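Local coordinates for glycosyl hydrolases family 31 family protein (Aspergillus niger, PDB 6DRU), which releases alpha-xylose from the non-reducing terminal glucose of xyloglucan oligosaccharides, as a family 31 glycoside hydrolase, at residues T640-F645 / W662-P667; R124-P129 / A133-E138; S371-L376 / H443-E448; N271-N276 / K313-A318. All coordinates share one frame; numbering follows the deposited sequence.

Contact 1: residues T640-F645 / W662-P667. With NAG (2-acetamido-2-deoxy-beta-D-glucopyranose), chain E.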
# COMPACT_ATOMS: atom_id res chain seq x y z
N THR A 640 -21.54 -8.76 37.65
CA THR A 640 -20.82 -9.54 36.65
C THR A 640 -20.93 -11.04 36.88
O THR A 640 -20.55 -11.81 35.99
CB THR A 640 -19.34 -9.13 36.62
OG1 THR A 640 -18.71 -9.52 37.85
CG2 THR A 640 -19.20 -7.63 36.43
N GLN A 641 -21.44 -11.48 38.04
CA GLN A 641 -21.55 -12.90 38.34
C GLN A 641 -22.94 -13.30 38.83
O GLN A 641 -23.13 -14.45 39.23
CB GLN A 641 -20.50 -13.30 39.39
CG GLN A 641 -19.07 -12.99 38.98
CD GLN A 641 -18.06 -13.41 40.03
OE1 GLN A 641 -16.96 -12.86 40.11
NE2 GLN A 641 -18.42 -14.38 40.85
N GLN A 642 -23.91 -12.38 38.80
CA GLN A 642 -25.31 -12.70 39.05
C GLN A 642 -26.14 -12.27 37.85
O GLN A 642 -25.76 -11.35 37.11
CB GLN A 642 -25.85 -12.02 40.31
CG GLN A 642 -25.04 -12.24 41.57
CD GLN A 642 -25.67 -11.56 42.78
OE1 GLN A 642 -25.11 -11.57 43.87
NE2 GLN A 642 -26.85 -10.97 42.58
N TYR A 643 -27.28 -12.93 37.65
CA TYR A 643 -28.14 -12.61 36.52
C TYR A 643 -29.51 -13.22 36.75
O TYR A 643 -29.68 -14.13 37.56
CB TYR A 643 -27.55 -13.11 35.20
CG TYR A 643 -27.43 -14.62 35.12
CD1 TYR A 643 -26.34 -15.29 35.66
CD2 TYR A 643 -28.42 -15.37 34.49
CE1 TYR A 643 -26.24 -16.66 35.58
CE2 TYR A 643 -28.32 -16.75 34.40
CZ TYR A 643 -27.23 -17.39 34.95
OH TYR A 643 -27.12 -18.76 34.86
N MET A 644 -30.48 -12.70 36.01
CA MET A 644 -31.82 -13.27 35.98
C MET A 644 -31.91 -14.25 34.82
O MET A 644 -31.79 -13.86 33.66
CB MET A 644 -32.87 -12.16 35.84
CG MET A 644 -33.01 -11.27 37.08
SD MET A 644 -33.84 -12.05 38.48
CE MET A 644 -35.49 -12.28 37.83
N PHE A 645 -32.11 -15.53 35.14
CA PHE A 645 -32.34 -16.56 34.13
C PHE A 645 -33.84 -16.65 33.90
O PHE A 645 -34.56 -17.31 34.65
CB PHE A 645 -31.75 -17.89 34.56
CG PHE A 645 -31.81 -18.95 33.50
CD1 PHE A 645 -31.16 -18.78 32.29
CD2 PHE A 645 -32.52 -20.12 33.72
CE1 PHE A 645 -31.23 -19.75 31.32
CE2 PHE A 645 -32.59 -21.10 32.74
CZ PHE A 645 -31.93 -20.91 31.54
N TRP A 662 -22.58 -18.37 50.76
CA TRP A 662 -22.32 -17.54 49.60
C TRP A 662 -23.09 -16.23 49.72
O TRP A 662 -24.29 -16.24 50.04
CB TRP A 662 -22.72 -18.27 48.31
CG TRP A 662 -22.10 -17.65 47.09
CD1 TRP A 662 -22.75 -16.96 46.11
CD2 TRP A 662 -20.71 -17.63 46.76
NE1 TRP A 662 -21.84 -16.54 45.17
CE2 TRP A 662 -20.59 -16.93 45.54
CE3 TRP A 662 -19.56 -18.15 47.36
CZ2 TRP A 662 -19.35 -16.74 44.92
CZ3 TRP A 662 -18.34 -17.96 46.74
CH2 TRP A 662 -18.25 -17.26 45.53
N PRO A 663 -22.44 -15.08 49.49
CA PRO A 663 -23.15 -13.80 49.59
C PRO A 663 -23.79 -13.40 48.27
O PRO A 663 -23.10 -13.14 47.28
CB PRO A 663 -22.04 -12.82 49.99
CG PRO A 663 -20.75 -13.45 49.48
CD PRO A 663 -21.03 -14.90 49.11
N VAL A 664 -25.12 -13.35 48.24
CA VAL A 664 -25.88 -13.00 47.05
C VAL A 664 -26.57 -11.67 47.29
O VAL A 664 -27.21 -11.47 48.33
CB VAL A 664 -26.91 -14.10 46.70
CG1 VAL A 664 -27.72 -13.68 45.49
CG2 VAL A 664 -26.21 -15.42 46.46
N TYR A 665 -26.44 -10.76 46.33
CA TYR A 665 -27.15 -9.49 46.39
C TYR A 665 -28.53 -9.65 45.77
O TYR A 665 -28.66 -9.92 44.57
CB TYR A 665 -26.38 -8.38 45.66
CG TYR A 665 -27.15 -7.08 45.65
CD1 TYR A 665 -27.23 -6.29 46.79
CD2 TYR A 665 -27.81 -6.65 44.51
CE1 TYR A 665 -27.94 -5.11 46.79
CE2 TYR A 665 -28.52 -5.46 44.50
CZ TYR A 665 -28.58 -4.70 45.65
OH TYR A 665 -29.28 -3.52 45.65
N LEU A 666 -29.57 -9.49 46.59
CA LEU A 666 -30.94 -9.51 46.10
C LEU A 666 -31.34 -8.10 45.71
O LEU A 666 -31.40 -7.22 46.58
CB LEU A 666 -31.88 -10.05 47.17
CG LEU A 666 -31.52 -11.45 47.67
CD1 LEU A 666 -32.30 -11.76 48.93
CD2 LEU A 666 -31.79 -12.48 46.59
N PRO A 667 -31.59 -7.82 44.43
CA PRO A 667 -31.95 -6.46 44.03
C PRO A 667 -33.31 -6.05 44.55
O PRO A 667 -34.15 -6.88 44.92
CB PRO A 667 -31.94 -6.52 42.49
CG PRO A 667 -31.22 -7.80 42.15
CD PRO A 667 -31.51 -8.73 43.28
C1 NAG E . -14.75 -10.87 41.77
C2 NAG E . -14.02 -12.18 41.97
C3 NAG E . -12.54 -12.01 41.95
C4 NAG E . -12.11 -11.21 40.74
C5 NAG E . -12.86 -9.90 40.72
C6 NAG E . -12.44 -9.09 39.52
C7 NAG E . -15.12 -13.98 43.22
C8 NAG E . -15.54 -14.60 44.54
N2 NAG E . -14.41 -12.75 43.21
O3 NAG E . -11.93 -13.28 41.96
O4 NAG E . -10.73 -10.97 40.79
O5 NAG E . -14.24 -10.18 40.65
O6 NAG E . -13.56 -8.76 38.73
O7 NAG E . -15.40 -14.54 42.18

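Contact 2: residues R124-P129 / A133-E138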
# COMPACT_ATOMS: atom_id res chain seq x y z
N ARG A 124 -15.76 12.30 10.48
CA ARG A 124 -15.90 11.33 9.40
C ARG A 124 -14.60 11.39 8.60
O ARG A 124 -14.49 12.10 7.60
CB ARG A 124 -17.12 11.63 8.52
CG ARG A 124 -18.43 11.66 9.28
CD ARG A 124 -19.63 11.73 8.34
NE ARG A 124 -19.68 12.98 7.59
CZ ARG A 124 -20.35 14.06 7.98
NH1 ARG A 124 -21.04 14.04 9.11
NH2 ARG A 124 -20.34 15.15 7.23
N TYR A 125 -13.60 10.63 9.05
CA TYR A 125 -12.25 10.68 8.50
C TYR A 125 -12.05 9.57 7.48
O TYR A 125 -12.33 8.40 7.77
CB TYR A 125 -11.21 10.57 9.62
CG TYR A 125 -9.82 10.98 9.21
CD1 TYR A 125 -8.93 10.06 8.67
CD2 TYR A 125 -9.39 12.30 9.35
CE1 TYR A 125 -7.65 10.43 8.29
CE2 TYR A 125 -8.11 12.68 8.98
CZ TYR A 125 -7.25 11.74 8.45
OH TYR A 125 -5.98 12.12 8.07
N TYR A 126 -11.57 9.93 6.30
CA TYR A 126 -11.31 8.98 5.23
C TYR A 126 -9.83 8.98 4.88
O TYR A 126 -9.17 10.03 4.92
CB TYR A 126 -12.13 9.31 3.98
CG TYR A 126 -13.61 9.44 4.24
CD1 TYR A 126 -14.40 8.32 4.44
CD2 TYR A 126 -14.22 10.69 4.29
CE1 TYR A 126 -15.76 8.43 4.68
CE2 TYR A 126 -15.58 10.81 4.53
CZ TYR A 126 -16.34 9.68 4.72
OH TYR A 126 -17.69 9.80 4.96
N TYR A 127 -9.30 7.81 4.54
CA TYR A 127 -7.89 7.64 4.25
C TYR A 127 -7.73 6.56 3.20
O TYR A 127 -8.33 5.48 3.32
CB TYR A 127 -7.12 7.28 5.53
CG TYR A 127 -5.69 6.85 5.31
CD1 TYR A 127 -4.69 7.78 5.08
CD2 TYR A 127 -5.33 5.51 5.37
CE1 TYR A 127 -3.37 7.39 4.89
CE2 TYR A 127 -4.02 5.10 5.18
CZ TYR A 127 -3.05 6.05 4.95
OH TYR A 127 -1.74 5.64 4.76
N TRP A 128 -6.94 6.84 2.17
CA TRP A 128 -6.74 5.92 1.05
C TRP A 128 -5.36 5.29 1.13
O TRP A 128 -4.36 5.96 0.81
CB TRP A 128 -6.94 6.63 -0.29
CG TRP A 128 -8.38 6.88 -0.62
CD1 TRP A 128 -9.21 6.06 -1.32
CD2 TRP A 128 -9.16 8.03 -0.26
NE1 TRP A 128 -10.46 6.63 -1.43
CE2 TRP A 128 -10.45 7.83 -0.78
CE3 TRP A 128 -8.89 9.20 0.45
CZ2 TRP A 128 -11.47 8.77 -0.61
CZ3 TRP A 128 -9.90 10.13 0.62
CH2 TRP A 128 -11.18 9.90 0.09
N PRO A 129 -5.23 4.03 1.54
CA PRO A 129 -3.91 3.43 1.70
C PRO A 129 -3.39 2.78 0.42
O PRO A 129 -2.18 2.61 0.26
CB PRO A 129 -4.14 2.39 2.80
CG PRO A 129 -5.55 1.96 2.58
CD PRO A 129 -6.31 3.16 2.05
N ALA A 133 -9.65 2.85 -5.06
CA ALA A 133 -10.58 3.77 -4.43
C ALA A 133 -11.07 3.30 -3.07
O ALA A 133 -11.73 4.08 -2.37
CB ALA A 133 -11.79 4.00 -5.35
N GLU A 134 -10.77 2.07 -2.67
CA GLU A 134 -11.16 1.60 -1.34
C GLU A 134 -10.43 2.42 -0.28
O GLU A 134 -9.27 2.80 -0.45
CB GLU A 134 -10.83 0.12 -1.17
CG GLU A 134 -11.60 -0.80 -2.10
CD GLU A 134 -11.16 -2.25 -1.98
OE1 GLU A 134 -11.63 -2.94 -1.05
OE2 GLU A 134 -10.33 -2.69 -2.80
N PHE A 135 -11.13 2.69 0.82
CA PHE A 135 -10.64 3.60 1.84
C PHE A 135 -10.82 2.99 3.22
O PHE A 135 -11.64 2.10 3.43
CB PHE A 135 -11.36 4.96 1.78
CG PHE A 135 -12.85 4.85 1.95
CD1 PHE A 135 -13.67 4.65 0.84
CD2 PHE A 135 -13.44 4.95 3.20
CE1 PHE A 135 -15.04 4.55 0.99
CE2 PHE A 135 -14.81 4.85 3.35
CZ PHE A 135 -15.61 4.65 2.24
N SER A 136 -10.03 3.49 4.16
CA SER A 136 -10.22 3.23 5.58
C SER A 136 -11.02 4.38 6.19
O SER A 136 -10.90 5.54 5.77
CB SER A 136 -8.88 3.07 6.30
OG SER A 136 -8.42 4.31 6.81
N ALA A 137 -11.85 4.05 7.18
CA ALA A 137 -12.77 5.02 7.75
C ALA A 137 -12.62 5.05 9.26
O ALA A 137 -12.43 4.01 9.90
CB ALA A 137 -14.22 4.68 7.39
N GLU A 138 -12.70 6.25 9.83
CA GLU A 138 -12.67 6.47 11.27
C GLU A 138 -13.79 7.44 11.62
O GLU A 138 -13.70 8.63 11.30
CB GLU A 138 -11.31 7.01 11.72
CG GLU A 138 -10.18 6.01 11.57
CD GLU A 138 -8.81 6.63 11.77
OE1 GLU A 138 -8.05 6.77 10.78
OE2 GLU A 138 -8.49 6.99 12.92

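Contact 3: residues S371-L376 / H443-E448. With GOL (glycerol), chain P.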
# COMPACT_ATOMS: atom_id res chain seq x y z
N SER A 371 -21.20 -21.01 -3.75
CA SER A 371 -20.93 -22.33 -4.29
C SER A 371 -20.19 -23.21 -3.29
O SER A 371 -20.41 -24.43 -3.25
CB SER A 371 -20.12 -22.21 -5.58
OG SER A 371 -20.86 -21.55 -6.59
N ALA A 372 -19.33 -22.61 -2.47
CA ALA A 372 -18.61 -23.39 -1.47
C ALA A 372 -19.53 -23.83 -0.33
O ALA A 372 -19.38 -24.93 0.20
CB ALA A 372 -17.43 -22.58 -0.93
N ARG A 373 -20.48 -22.98 0.05
CA ARG A 373 -21.47 -23.38 1.05
C ARG A 373 -22.28 -24.58 0.56
O ARG A 373 -22.61 -25.48 1.34
CB ARG A 373 -22.39 -22.21 1.39
CG ARG A 373 -21.68 -21.06 2.09
CD ARG A 373 -22.67 -20.18 2.83
NE ARG A 373 -23.64 -19.55 1.95
CZ ARG A 373 -23.47 -18.36 1.38
NH1 ARG A 373 -22.36 -17.67 1.60
NH2 ARG A 373 -24.41 -17.85 0.59
N LYS A 374 -22.59 -24.61 -0.74
CA LYS A 374 -23.33 -25.75 -1.29
C LYS A 374 -22.47 -27.00 -1.33
O LYS A 374 -22.94 -28.10 -1.02
CB LYS A 374 -23.81 -25.43 -2.71
CG LYS A 374 -24.21 -26.69 -3.48
CD LYS A 374 -25.01 -26.41 -4.74
CE LYS A 374 -24.72 -27.47 -5.80
NZ LYS A 374 -24.55 -28.83 -5.21
N PHE A 375 -21.19 -26.85 -1.68
CA PHE A 375 -20.29 -27.99 -1.71
C PHE A 375 -20.18 -28.63 -0.33
O PHE A 375 -20.15 -29.86 -0.21
CB PHE A 375 -18.91 -27.56 -2.20
CG PHE A 375 -17.93 -28.69 -2.35
CD1 PHE A 375 -17.19 -29.15 -1.27
CD2 PHE A 375 -17.74 -29.29 -3.59
CE1 PHE A 375 -16.30 -30.18 -1.41
CE2 PHE A 375 -16.84 -30.32 -3.73
CZ PHE A 375 -16.12 -30.77 -2.65
N LEU A 376 -20.13 -27.82 0.72
CA LEU A 376 -19.92 -28.36 2.06
C LEU A 376 -21.17 -29.05 2.58
O LEU A 376 -21.08 -30.08 3.25
CB LEU A 376 -19.46 -27.25 3.01
CG LEU A 376 -19.59 -27.52 4.50
CD1 LEU A 376 -18.61 -28.58 4.95
CD2 LEU A 376 -19.38 -26.23 5.28
N HIS A 443 -20.56 -18.98 7.81
CA HIS A 443 -20.42 -20.40 8.11
C HIS A 443 -21.67 -20.94 8.80
O HIS A 443 -22.14 -22.03 8.48
CB HIS A 443 -19.17 -20.64 8.97
CG HIS A 443 -18.73 -22.07 9.01
ND1 HIS A 443 -18.65 -22.86 7.89
CD2 HIS A 443 -18.34 -22.84 10.05
CE1 HIS A 443 -18.23 -24.06 8.23
NE2 HIS A 443 -18.03 -24.08 9.53
N GLN A 444 -22.20 -20.18 9.77
CA GLN A 444 -23.51 -20.53 10.33
C GLN A 444 -24.57 -20.58 9.24
O GLN A 444 -25.41 -21.48 9.22
CB GLN A 444 -23.91 -19.51 11.41
CG GLN A 444 -22.95 -19.41 12.58
CD GLN A 444 -23.42 -18.39 13.60
OE1 GLN A 444 -23.22 -17.18 13.43
NE2 GLN A 444 -24.06 -18.86 14.67
N GLN A 445 -24.54 -19.60 8.33
CA GLN A 445 -25.51 -19.54 7.25
C GLN A 445 -25.46 -20.78 6.36
O GLN A 445 -26.49 -21.20 5.84
CB GLN A 445 -25.27 -18.27 6.42
CG GLN A 445 -26.16 -18.13 5.20
CD GLN A 445 -25.71 -17.00 4.28
OE1 GLN A 445 -24.53 -16.66 4.23
NE2 GLN A 445 -26.65 -16.42 3.56
N ALA A 446 -24.28 -21.37 6.20
CA ALA A 446 -24.16 -22.56 5.35
C ALA A 446 -25.02 -23.70 5.87
O ALA A 446 -25.70 -24.37 5.08
CB ALA A 446 -22.69 -22.98 5.25
N ILE A 447 -25.01 -23.94 7.18
CA ILE A 447 -25.83 -25.02 7.73
C ILE A 447 -27.28 -24.59 7.88
O ILE A 447 -28.19 -25.41 7.72
CB ILE A 447 -25.25 -25.52 9.06
CG1 ILE A 447 -23.86 -26.11 8.86
CG2 ILE A 447 -26.15 -26.57 9.68
CD1 ILE A 447 -22.79 -25.15 9.22
N GLU A 448 -27.52 -23.31 8.16
CA GLU A 448 -28.89 -22.82 8.22
C GLU A 448 -29.59 -23.04 6.89
O GLU A 448 -30.74 -23.49 6.85
CB GLU A 448 -28.91 -21.34 8.60
CG GLU A 448 -30.30 -20.72 8.63
CD GLU A 448 -31.11 -21.15 9.84
OE1 GLU A 448 -30.53 -21.74 10.77
OE2 GLU A 448 -32.34 -20.91 9.85
C1 GOL P . -22.28 -12.77 0.29
O1 GOL P . -22.63 -13.28 -0.95
C2 GOL P . -22.53 -13.90 1.31
O2 GOL P . -22.61 -15.14 0.69
C3 GOL P . -23.84 -13.51 2.03
O3 GOL P . -24.04 -14.45 3.04

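Contact 4: residues N271-N276 / K313-A318. With NAG (2-acetamido-2-deoxy-beta-D-glucopyranose), chain O.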
# COMPACT_ATOMS: atom_id res chain seq x y z
N ASN A 271 -24.79 -47.06 28.49
CA ASN A 271 -24.60 -46.70 29.89
C ASN A 271 -25.73 -45.80 30.38
O ASN A 271 -26.27 -46.01 31.47
CB ASN A 271 -23.25 -46.03 30.08
CG ASN A 271 -22.23 -46.95 30.71
OD1 ASN A 271 -22.07 -46.97 31.93
ND2 ASN A 271 -21.53 -47.72 29.89
N PHE A 272 -26.08 -44.78 29.60
CA PHE A 272 -27.21 -43.92 29.97
C PHE A 272 -28.50 -44.73 30.08
O PHE A 272 -29.32 -44.48 30.97
CB PHE A 272 -27.37 -42.79 28.96
CG PHE A 272 -26.43 -41.64 29.18
CD1 PHE A 272 -26.73 -40.66 30.11
CD2 PHE A 272 -25.25 -41.54 28.46
CE1 PHE A 272 -25.87 -39.59 30.31
CE2 PHE A 272 -24.39 -40.48 28.66
CZ PHE A 272 -24.70 -39.51 29.59
N HIS A 273 -28.68 -45.70 29.19
CA HIS A 273 -29.90 -46.51 29.20
C HIS A 273 -29.94 -47.43 30.40
O HIS A 273 -30.95 -47.51 31.11
CB HIS A 273 -30.00 -47.31 27.90
CG HIS A 273 -31.12 -48.30 27.89
ND1 HIS A 273 -30.92 -49.65 28.04
CD2 HIS A 273 -32.46 -48.13 27.75
CE1 HIS A 273 -32.08 -50.28 27.99
NE2 HIS A 273 -33.03 -49.38 27.82
N ASP A 274 -28.84 -48.15 30.66
CA ASP A 274 -28.82 -49.10 31.76
C ASP A 274 -28.96 -48.40 33.11
O ASP A 274 -29.62 -48.91 34.02
CB ASP A 274 -27.54 -49.94 31.72
CG ASP A 274 -27.47 -50.84 30.49
OD1 ASP A 274 -28.47 -50.90 29.74
OD2 ASP A 274 -26.42 -51.48 30.29
N ARG A 275 -28.34 -47.22 33.25
CA ARG A 275 -28.42 -46.47 34.49
C ARG A 275 -29.67 -45.60 34.59
O ARG A 275 -29.88 -44.97 35.62
CB ARG A 275 -27.18 -45.58 34.65
CG ARG A 275 -25.86 -46.32 34.74
CD ARG A 275 -24.70 -45.34 34.76
NE ARG A 275 -23.41 -46.01 34.79
CZ ARG A 275 -22.64 -46.09 35.87
NH1 ARG A 275 -23.04 -45.53 37.01
NH2 ARG A 275 -21.47 -46.71 35.82
N ASN A 276 -30.49 -45.57 33.54
CA ASN A 276 -31.73 -44.79 33.52
C ASN A 276 -31.47 -43.31 33.76
O ASN A 276 -32.21 -42.63 34.48
CB ASN A 276 -32.74 -45.35 34.52
CG ASN A 276 -34.18 -45.13 34.09
OD1 ASN A 276 -34.50 -45.20 32.90
ND2 ASN A 276 -35.05 -44.86 35.05
N LYS A 313 -30.40 -43.64 19.33
CA LYS A 313 -31.77 -43.19 19.52
C LYS A 313 -32.65 -44.30 20.10
O LYS A 313 -33.64 -44.01 20.78
CB LYS A 313 -32.35 -42.67 18.21
CG LYS A 313 -33.79 -42.16 18.31
CD LYS A 313 -34.20 -41.37 17.09
CE LYS A 313 -35.31 -42.08 16.32
NZ LYS A 313 -35.84 -41.25 15.21
N ASN A 314 -32.28 -45.56 19.88
CA ASN A 314 -33.07 -46.66 20.41
C ASN A 314 -32.86 -46.85 21.91
O ASN A 314 -33.79 -47.25 22.61
CB ASN A 314 -32.72 -47.96 19.68
CG ASN A 314 -33.63 -49.11 20.05
OD1 ASN A 314 -33.36 -49.84 21.01
ND2 ASN A 314 -34.72 -49.28 19.31
N LEU A 315 -31.66 -46.56 22.41
CA LEU A 315 -31.35 -46.74 23.82
C LEU A 315 -31.71 -45.52 24.66
O LEU A 315 -32.21 -45.66 25.78
CB LEU A 315 -29.86 -47.05 23.99
CG LEU A 315 -29.34 -48.34 23.36
CD1 LEU A 315 -27.83 -48.46 23.55
CD2 LEU A 315 -30.05 -49.55 23.95
N THR A 316 -31.47 -44.31 24.14
CA THR A 316 -31.66 -43.09 24.90
C THR A 316 -32.62 -42.10 24.26
O THR A 316 -33.02 -41.13 24.93
CB THR A 316 -30.31 -42.38 25.12
OG1 THR A 316 -29.77 -41.97 23.86
CG2 THR A 316 -29.33 -43.32 25.81
N GLY A 317 -32.99 -42.28 23.00
CA GLY A 317 -33.77 -41.29 22.28
C GLY A 317 -33.02 -40.02 21.95
O GLY A 317 -33.63 -39.09 21.39
N ALA A 318 -31.73 -39.94 22.26
CA ALA A 318 -30.96 -38.73 22.05
C ALA A 318 -30.61 -38.55 20.57
O ALA A 318 -30.42 -39.53 19.84
CB ALA A 318 -29.68 -38.76 22.88
C1 NAG O . -35.54 -50.29 19.96
C2 NAG O . -36.83 -50.47 20.75
C3 NAG O . -36.74 -51.69 21.67
C4 NAG O . -36.25 -52.91 20.91
C5 NAG O . -34.99 -52.58 20.10
C6 NAG O . -34.54 -53.79 19.28
C7 NAG O . -37.73 -48.23 21.01
C8 NAG O . -37.88 -47.05 21.91
N2 NAG O . -37.10 -49.28 21.54
O3 NAG O . -38.03 -51.96 22.23
O4 NAG O . -35.96 -53.97 21.83
O5 NAG O . -35.26 -51.49 19.23
O6 NAG O . -33.23 -53.54 18.76
O7 NAG O . -38.16 -48.24 19.87

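Contact 1: residues T640-F645 / W662-P667
With CG beside its backbone N (chi1 -53°) and the chain extended beyond it (chi2 -178°), Q642 carries its terminal amide straight to the backbone of Y665. OE1 of Q642 accepts from N of Y665 at 2.9 Å, and NE2 of Q642 donates to O of Y665, also at 2.9 Å. Each acceptor oxygen is met in its carbonyl plane, on a lone pair, and Y665 O lies 8° out of the amide plane of Q642. V664 packs alongside, its CG1 3.7 Å from OE1 of Q642.

Next to it, the extended side chain of Q641 ends at a glycan attached to the protein: its NE2 makes a weak hydrogen bond to O7 of the N-acetylglucosamine, and its OE1 is hydrogen-bonded to N637 and H158. The indole of W662 closes on the same sugar, CH2 lying 3.9 Å from its methyl C8.

W662 and V664 bond to V694 and V692 of strand 690-695, and L666 to G689 just before it, so Y665 N and O are turned to the other side, toward Q642. The buried glutamine amide of this C-terminal domain thus replaces a strand partner, two bonds satisfying the backbone N-H and C=O and fixing its rotation.

Contact 2: residues R124-P129 / A133-E138
The shortest polar bond, 2.7 Å, runs from N of S136 to O of Y127. It belongs to an antiparallel beta hairpin, strands 124-127 and 135-142, at the edge of a five-stranded sheet. Y127 with S136 and Y125 with E138 are hydrogen-bonded pairs; Y126 with A137, between them, is a non-hydrogen-bonded pair.

Y125, Y127, S136 and E138 share one face. The ring of Y125 lies beside the E138 side chain, with ring and carboxylate planes 61° apart; E138 OE2 makes a salt bridge to R207, and Y125 OH bonds to N of L422 of a neighbouring subunit. OG of S136 sits at the edge of the Y127 ring, 3.6 Å from CD2 of Y127.

On the other face, with A137, Y126 turns its ring edge to the face of F135 in an offset edge-to-face pair, planes at 85°, with CD1 of Y126 3.7 Å from CE2 of F135. OH of Y126 is hydrogen-bonded to E17. F135 has CG between its backbone N and carbonyl carbon (chi1 58°), which sends its ring to the edge of Y126, while CB, placed by the backbone, lies over the five-membered ring of W128 (CH-pi, 3.9 Å from the centroid). NE1 of W128 donates to O of A133 at 3.0 Å, coming from above the carbonyl plane while the oxygen stays near the plane of the indole.

Contact 3: residues S371-L376 / H443-E448
The two helices meet through an apolar contact in which the methylene chain of R373 runs over A446, CD of R373 lying 3.7 Å from CB of A446. The CA atoms of R373 and A446 are 5.1 Å apart, the nearest approach of the backbones. A second apolar touch is made by L376, whose CD2 sits at the edge of the H443 ring, 3.8 Å from CE1 of H443. H443 has CG anti to its backbone N (chi1 -164°), which swings the imidazole back to the leucine; its ND1 is bonded to Y365 OH.

Polar stacking is made by the end of the same arginine against Q445. The amide of Q445 lies over the guanidinium of R373, the planes 20° apart, and OE1 of Q445 stands 3.5 Å above its centre, probably favourably, with the partly negative oxygen over the cation. In plane at the guanidinium edge lies O2 of a glycerol, probably from the crystallisation liquor, accepting from NH1 of R373 at 2.7 Å. NH1 also bonds to O of S367, and NE forms a salt bridge with E449.

The short helical segments cross at -55°, with axes 9.4 Å apart. Helices 370-385 and 439-455 pack in this way within the TIM-barrel domain of family 31, and H443 also touches I394 on the barrel strand that leads to the active-site residue D395.

Contact 4: residues N271-N276 / K313-A318
H273 and L315 carry most of this contact, and their side chains meet at about a right angle. CB of H273 packs against CB of L315 at 3.9 Å, and the leucine's CD2 comes over one face of the imidazole, offset toward its rim. The same ring brings CD2 of H273 to 3.2 Å from the backbone O of L315. With its CG anti to the backbone N (chi1 172°), H273 reaches across to the neighbouring helix. ND1 of H273 donates to OD1 of D274 at 3.2 Å; that carboxylate oxygen also bonds to Q270, so the imidazole is tied back to its own helix.

T316 supplies the third patch. Its methyl CG2 lies 3.7 Å from CB of F272, whose ring continues away from the contact to meet W575 edge-to-face. The two segments are the C-terminal ends of helices 262-274 and 305-316 in the TIM-barrel domain, where outer helices alternate with barrel strands: the chain passes from the first helix through strand 281-284 to the second, and then into strand 319-328. At the first end, N276 has positive phi and closes a Schellman motif. At the second, G317 also has positive phi, and OG1 of T316 accepts from N of A318 at 3.2 Å in an ST turn while being bonded to O of V312. Close by, N314 bears an N-linked glycan, its ND2 covalently joined to C1 of N-acetylglucosamine.

From the N terminus, contact 2 comes first and closes a tight hairpin, with three residues between its segments, in the strand-rich N-terminal part of the chain. Contact 4 follows in the TIM-barrel domain, joining two outer helices over a loop of 36 residues that includes strand 281-284. Contact 3 spans 66 residues in the same domain and pairs two further helices. Contact 1 closes the series in the C-terminal domain, over 16 residues. None nests in or crosses another: each loop closes before the next opens. Contacts 3 and 4 are about 17 Å apart at their nearest atoms, whereas contacts 2 and 4 lie on opposite sides of the chain's centre.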